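Neutral ceramidase (Pseudomonas aeruginosa, PDB 2ZWS) hydrolyses the N-acyl linkage of ceramides to give sphingosine and free fatty acid, and also catalyses the reverse synthesis, using one zinc ion per subunit. Local coordinates at residues G10-G22 and T546-T558. Sequence-based numbering, arbitrary orientation. Where two conformers were deposited one is given.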
loop_
_atom_site.group_PDB
_atom_site.type_symbol
_atom_site.label_atom_id
_atom_site.label_comp_id
_atom_site.label_asym_id
_atom_site.label_seq_id
_atom_site.Cartn_x
_atom_site.Cartn_y
_atom_site.Cartn_z
ATOM N N GLY A 10 9.145 -2.529 13.257
ATOM C CA GLY A 10 8.449 -3.821 13.218
ATOM C C GLY A 10 7.854 -4.085 11.843
ATOM O O GLY A 10 7.559 -3.149 11.090
ATOM N N LYS A 11 7.710 -5.352 11.474
ATOM C CA LYS A 11 7.130 -5.682 10.181
ATOM C C LYS A 11 6.249 -6.909 10.371
ATOM O O LYS A 11 6.606 -7.841 11.109
ATOM C CB LYS A 11 8.246 -5.940 9.156
ATOM C CG LYS A 11 7.828 -6.304 7.778
ATOM C CD LYS A 11 9.062 -6.404 6.899
ATOM C CE LYS A 11 8.924 -7.532 5.940
ATOM N NZ LYS A 11 10.144 -7.780 5.167
ATOM N N ALA A 12 5.079 -6.909 9.736
ATOM C CA ALA A 12 4.181 -8.071 9.837
ATOM C C ALA A 12 3.379 -8.280 8.570
ATOM O O ALA A 12 3.116 -7.361 7.831
ATOM C CB ALA A 12 3.242 -7.943 11.015
ATOM N N ASP A 13 3.037 -9.532 8.343
ATOM C CA ASP A 13 2.412 -10.015 7.115
ATOM C C ASP A 13 0.930 -9.599 7.071
ATOM O O ASP A 13 0.188 -9.857 8.042
ATOM C CB ASP A 13 2.550 -11.535 7.174
ATOM C CG ASP A 13 2.076 -12.256 5.911
ATOM O OD1 ASP A 13 1.512 -11.635 4.979
ATOM O OD2 ASP A 13 2.288 -13.500 5.855
ATOM N N ILE A 14 0.514 -8.914 5.989
ATOM C CA ILE A 14 -0.875 -8.509 5.803
ATOM C C ILE A 14 -1.420 -9.099 4.486
ATOM O O ILE A 14 -2.412 -8.594 3.918
ATOM C CB ILE A 14 -1.047 -6.977 5.783
ATOM C CG1 ILE A 14 -0.069 -6.313 4.787
ATOM C CG2 ILE A 14 -0.862 -6.380 7.149
ATOM C CD1 ILE A 14 -0.322 -4.772 4.580
ATOM N N THR A 15 -0.788 -10.175 4.002
ATOM C CA THR A 15 -1.195 -10.775 2.712
ATOM C C THR A 15 -2.583 -11.406 2.851
ATOM O O THR A 15 -2.837 -12.176 3.785
ATOM C CB THR A 15 -0.213 -11.875 2.282
ATOM O OG1 THR A 15 1.135 -11.370 2.327
ATOM C CG2 THR A 15 -0.518 -12.343 0.846
ATOM N N GLY A 16 -3.456 -11.116 1.910
ATOM C CA GLY A 16 -4.804 -11.630 1.941
ATOM C C GLY A 16 -4.976 -12.849 1.050
ATOM O O GLY A 16 -4.036 -13.579 0.787
ATOM N N GLU A 17 -6.195 -13.045 0.557
ATOM C CA GLU A 17 -6.563 -14.307 -0.113
ATOM C C GLU A 17 -5.848 -14.448 -1.452
ATOM O O GLU A 17 -5.979 -13.577 -2.326
ATOM C CB GLU A 17 -8.090 -14.330 -0.286
ATOM C CG GLU A 17 -8.824 -14.460 1.071
ATOM C CD GLU A 17 -10.269 -14.003 1.032
ATOM O OE1 GLU A 17 -10.551 -12.776 0.975
ATOM O OE2 GLU A 17 -11.132 -14.895 1.045
ATOM N N ALA A 18 -5.074 -15.522 -1.617
ATOM C CA ALA A 18 -4.161 -15.681 -2.771
ATOM C C ALA A 18 -4.754 -16.329 -4.016
ATOM O O ALA A 18 -4.100 -16.411 -5.058
ATOM C CB ALA A 18 -2.908 -16.432 -2.350
ATOM N N ALA A 19 -5.991 -16.791 -3.913
ATOM C CA ALA A 19 -6.691 -17.170 -5.141
ATOM C C ALA A 19 -8.158 -16.821 -5.106
ATOM O O ALA A 19 -8.805 -16.913 -4.068
ATOM C CB ALA A 19 -6.529 -18.657 -5.407
ATOM N N GLU A 20 -8.662 -16.394 -6.266
ATOM C CA GLU A 20 -10.101 -16.211 -6.533
ATOM C C GLU A 20 -10.717 -15.021 -5.768
ATOM O O GLU A 20 -11.898 -15.047 -5.361
ATOM C CB GLU A 20 -10.888 -17.538 -6.343
ATOM C CG GLU A 20 -10.451 -18.628 -7.370
ATOM C CD GLU A 20 -11.348 -19.873 -7.377
ATOM O OE1 GLU A 20 -11.952 -20.172 -6.326
ATOM O OE2 GLU A 20 -11.419 -20.552 -8.441
ATOM N N VAL A 21 -9.924 -13.954 -5.603
ATOM C CA VAL A 21 -10.470 -12.683 -5.157
ATOM C C VAL A 21 -10.028 -11.590 -6.140
ATOM O O VAL A 21 -8.837 -11.492 -6.478
ATOM C CB VAL A 21 -10.013 -12.309 -3.712
ATOM C CG1 VAL A 21 -10.587 -10.947 -3.290
ATOM C CG2 VAL A 21 -10.495 -13.347 -2.726
ATOM N N GLY A 22 -10.973 -10.753 -6.578
ATOM C CA GLY A 22 -10.631 -9.600 -7.412
ATOM C C GLY A 22 -9.548 -8.745 -6.766
ATOM O O GLY A 22 -9.589 -8.468 -5.552
ATOM N N THR A 546 -2.802 -29.807 -4.539
ATOM C CA THR A 546 -2.988 -28.892 -3.412
ATOM C C THR A 546 -4.451 -28.701 -3.030
ATOM O O THR A 546 -5.342 -29.385 -3.559
ATOM C CB THR A 546 -2.362 -27.514 -3.708
ATOM O OG1 THR A 546 -1.123 -27.690 -4.384
ATOM C CG2 THR A 546 -2.107 -26.781 -2.415
ATOM N N GLY A 547 -4.692 -27.781 -2.087
ATOM C CA GLY A 547 -6.033 -27.293 -1.767
ATOM C C GLY A 547 -6.053 -25.767 -1.881
ATOM O O GLY A 547 -5.012 -25.104 -2.000
ATOM N N HIS A 548 -7.252 -25.211 -1.840
ATOM C CA HIS A 548 -7.474 -23.788 -2.076
ATOM C C HIS A 548 -6.787 -22.863 -1.043
ATOM O O HIS A 548 -7.004 -23.019 0.149
ATOM C CB HIS A 548 -8.969 -23.527 -2.034
ATOM C CG HIS A 548 -9.390 -22.347 -2.845
ATOM N ND1 HIS A 548 -8.895 -21.074 -2.634
ATOM C CD2 HIS A 548 -10.243 -22.249 -3.892
ATOM C CE1 HIS A 548 -9.446 -20.246 -3.505
ATOM N NE2 HIS A 548 -10.263 -20.934 -4.283
ATOM N N PRO A 549 -5.971 -21.886 -1.501
ATOM C CA PRO A 549 -5.321 -20.975 -0.538
ATOM C C PRO A 549 -6.305 -20.097 0.254
ATOM O O PRO A 549 -5.900 -19.532 1.276
ATOM C CB PRO A 549 -4.385 -20.116 -1.425
ATOM C CG PRO A 549 -4.887 -20.241 -2.756
ATOM C CD PRO A 549 -5.567 -21.583 -2.889
ATOM N N LYS A 550 -7.571 -19.969 -0.193
ATOM C CA LYS A 550 -8.578 -19.254 0.643
ATOM C C LYS A 550 -8.794 -19.954 1.981
ATOM O O LYS A 550 -9.271 -19.331 2.938
ATOM C CB LYS A 550 -9.949 -19.115 -0.034
ATOM C CG LYS A 550 -10.084 -17.950 -0.974
ATOM C CD LYS A 550 -11.477 -17.937 -1.659
ATOM C CE LYS A 550 -11.601 -16.676 -2.472
ATOM N NZ LYS A 550 -12.909 -16.586 -3.159
ATOM N N ASN A 551 -8.448 -21.234 2.052
ATOM C CA ASN A 551 -8.641 -21.987 3.306
ATOM C C ASN A 551 -7.769 -21.479 4.462
ATOM O O ASN A 551 -8.182 -21.548 5.611
ATOM C CB ASN A 551 -8.343 -23.470 3.109
ATOM C CG ASN A 551 -9.366 -24.172 2.250
ATOM O OD1 ASN A 551 -10.585 -23.888 2.301
ATOM N ND2 ASN A 551 -8.883 -25.089 1.431
ATOM N N ASP A 552 -6.573 -20.975 4.149
ATOM C CA ASP A 552 -5.642 -20.471 5.162
ATOM C C ASP A 552 -4.644 -19.551 4.450
ATOM O O ASP A 552 -3.983 -19.967 3.506
ATOM C CB ASP A 552 -4.933 -21.626 5.875
ATOM C CG ASP A 552 -4.226 -21.196 7.152
ATOM O OD1 ASP A 552 -3.459 -20.204 7.138
ATOM O OD2 ASP A 552 -4.455 -21.850 8.199
ATOM N N LEU A 553 -4.520 -18.311 4.914
ATOM C CA LEU A 553 -3.594 -17.332 4.286
ATOM C C LEU A 553 -2.141 -17.629 4.547
ATOM O O LEU A 553 -1.244 -17.020 3.942
ATOM C CB LEU A 553 -3.879 -15.941 4.828
ATOM C CG LEU A 553 -5.331 -15.514 4.752
ATOM C CD1 LEU A 553 -5.494 -14.084 5.246
ATOM C CD2 LEU A 553 -5.809 -15.605 3.370
ATOM N N ARG A 554 -1.912 -18.535 5.494
ATOM C CA ARG A 554 -0.563 -18.898 5.912
ATOM C C ARG A 554 0.244 -17.663 6.366
ATOM O O ARG A 554 1.404 -17.474 6.016
ATOM C CB ARG A 554 0.144 -19.730 4.834
ATOM C CG ARG A 554 -0.647 -21.018 4.538
ATOM C CD ARG A 554 0.188 -22.130 3.947
ATOM N NE ARG A 554 1.170 -22.671 4.890
ATOM C CZ ARG A 554 0.897 -23.553 5.850
ATOM N NH1 ARG A 554 1.881 -23.968 6.639
ATOM N NH2 ARG A 554 -0.348 -23.995 6.026
ATOM N N THR A 555 -0.445 -16.836 7.146
ATOM C CA THR A 555 0.068 -15.588 7.670
ATOM C C THR A 555 1.328 -15.887 8.515
ATOM O O THR A 555 1.305 -16.786 9.408
ATOM C CB THR A 555 -1.039 -14.931 8.497
ATOM O OG1 THR A 555 -2.199 -14.685 7.672
ATOM C CG2 THR A 555 -0.560 -13.640 9.179
ATOM N N GLU A 556 2.416 -15.158 8.239
ATOM C CA GLU A 556 3.723 -15.320 8.907
ATOM C C GLU A 556 4.368 -16.668 8.608
ATOM O O GLU A 556 5.382 -17.044 9.228
ATOM C CB GLU A 556 3.636 -15.086 10.424
ATOM C CG GLU A 556 3.075 -13.688 10.828
ATOM C CD GLU A 556 3.987 -12.505 10.468
ATOM O OE1 GLU A 556 5.207 -12.666 10.272
ATOM O OE2 GLU A 556 3.490 -11.382 10.491
ATOM N N LYS A 557 3.746 -17.400 7.682
ATOM C CA LYS A 557 4.290 -18.664 7.198
ATOM C C LYS A 557 4.456 -18.636 5.677
ATOM O O LYS A 557 4.645 -17.549 5.098
ATOM C CB LYS A 557 3.455 -19.843 7.710
ATOM C CG LYS A 557 3.424 -19.920 9.255
ATOM C CD LYS A 557 2.446 -20.989 9.736
ATOM C CE LYS A 557 3.106 -22.363 9.774
ATOM N NZ LYS A 557 2.134 -23.437 10.145
ATOM N N THR A 558 4.399 -19.792 5.011
ATOM C CA THR A 558 4.701 -19.829 3.595
ATOM C C THR A 558 4.027 -20.988 2.879
ATOM O O THR A 558 3.743 -22.031 3.457
ATOM C CB THR A 558 6.253 -19.902 3.369
ATOM O OG1 THR A 558 6.568 -19.823 1.971
ATOM C CG2 THR A 558 6.861 -21.167 4.021
HETATM O O HOH W 1 4.832 -14.843 5.869
HETATM O O HOH W 2 -1.603 -12.755 6.128
HETATM O O HOH W 3 -2.248 -15.874 1.457
HETATM O O HOH W 4 -13.091 -14.079 -0.936
HETATM O O HOH W 5 -4.487 -17.236 0.618
HETATM O O HOH W 6 -13.522 -18.888 -4.546
#
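Asp13 and Glu556 each give a backbone N-H to the other's carboxylate. Asp13 N makes a nearly straight bond to Glu556 OE2 (2.9 Å, 176°), entering from above the carboxylate plane. Glu556 N answers at Asp13 OD2, on the anti side, at 2.9 Å. The Glu556 chain bends about CB-CG (chi2 -67°), which brings its carboxylate to Asp13 N. Asp13 OD1 is held by Thr15 OG1 and by Thr15 N, the latter closing an Asx turn. Arg39 pairs with Asp13 OD2; Arg132 and Arg136 of helix 120-138 pair with Glu556, so the two acids probably stay charged.

At the other end, His548 NE2 donates to Glu20 OE1 at 2.8 Å. The oxygen lies in the ring plane, while the carboxylate is turned 60° from it. His548 ND1 accepts from Lys550 N, and the two bonds together fix the ring's rotation. The extended Lys550 chain runs past Ala19 O and lets NZ donate a hydrogen bond to Glu20 O at 2.9 Å, from above the carbonyl plane. A water joins NZ to Glu20 OE1.

Between them lies closer carbon packing. Pro549 CG presses tightly on Ala19 CB, at 3.5 Å. Leu553 rests its methyls on the backbone of Thr15 and Gly16 and on Glu17 CG. Further waters bridge Gly16 O to Leu553 O and Ala18 N to Pro549 O.

The contact joins the chain leaving strand 5-13 of the N-terminal catalytic region to the loop between strands 539-545 and 560-566 of the C-terminal β-sandwich. Its chemistry implies an interface held by directional polar bonds at both ends, involving the partly exposed Glu556 and Glu20, with waters serving main-chain groups between.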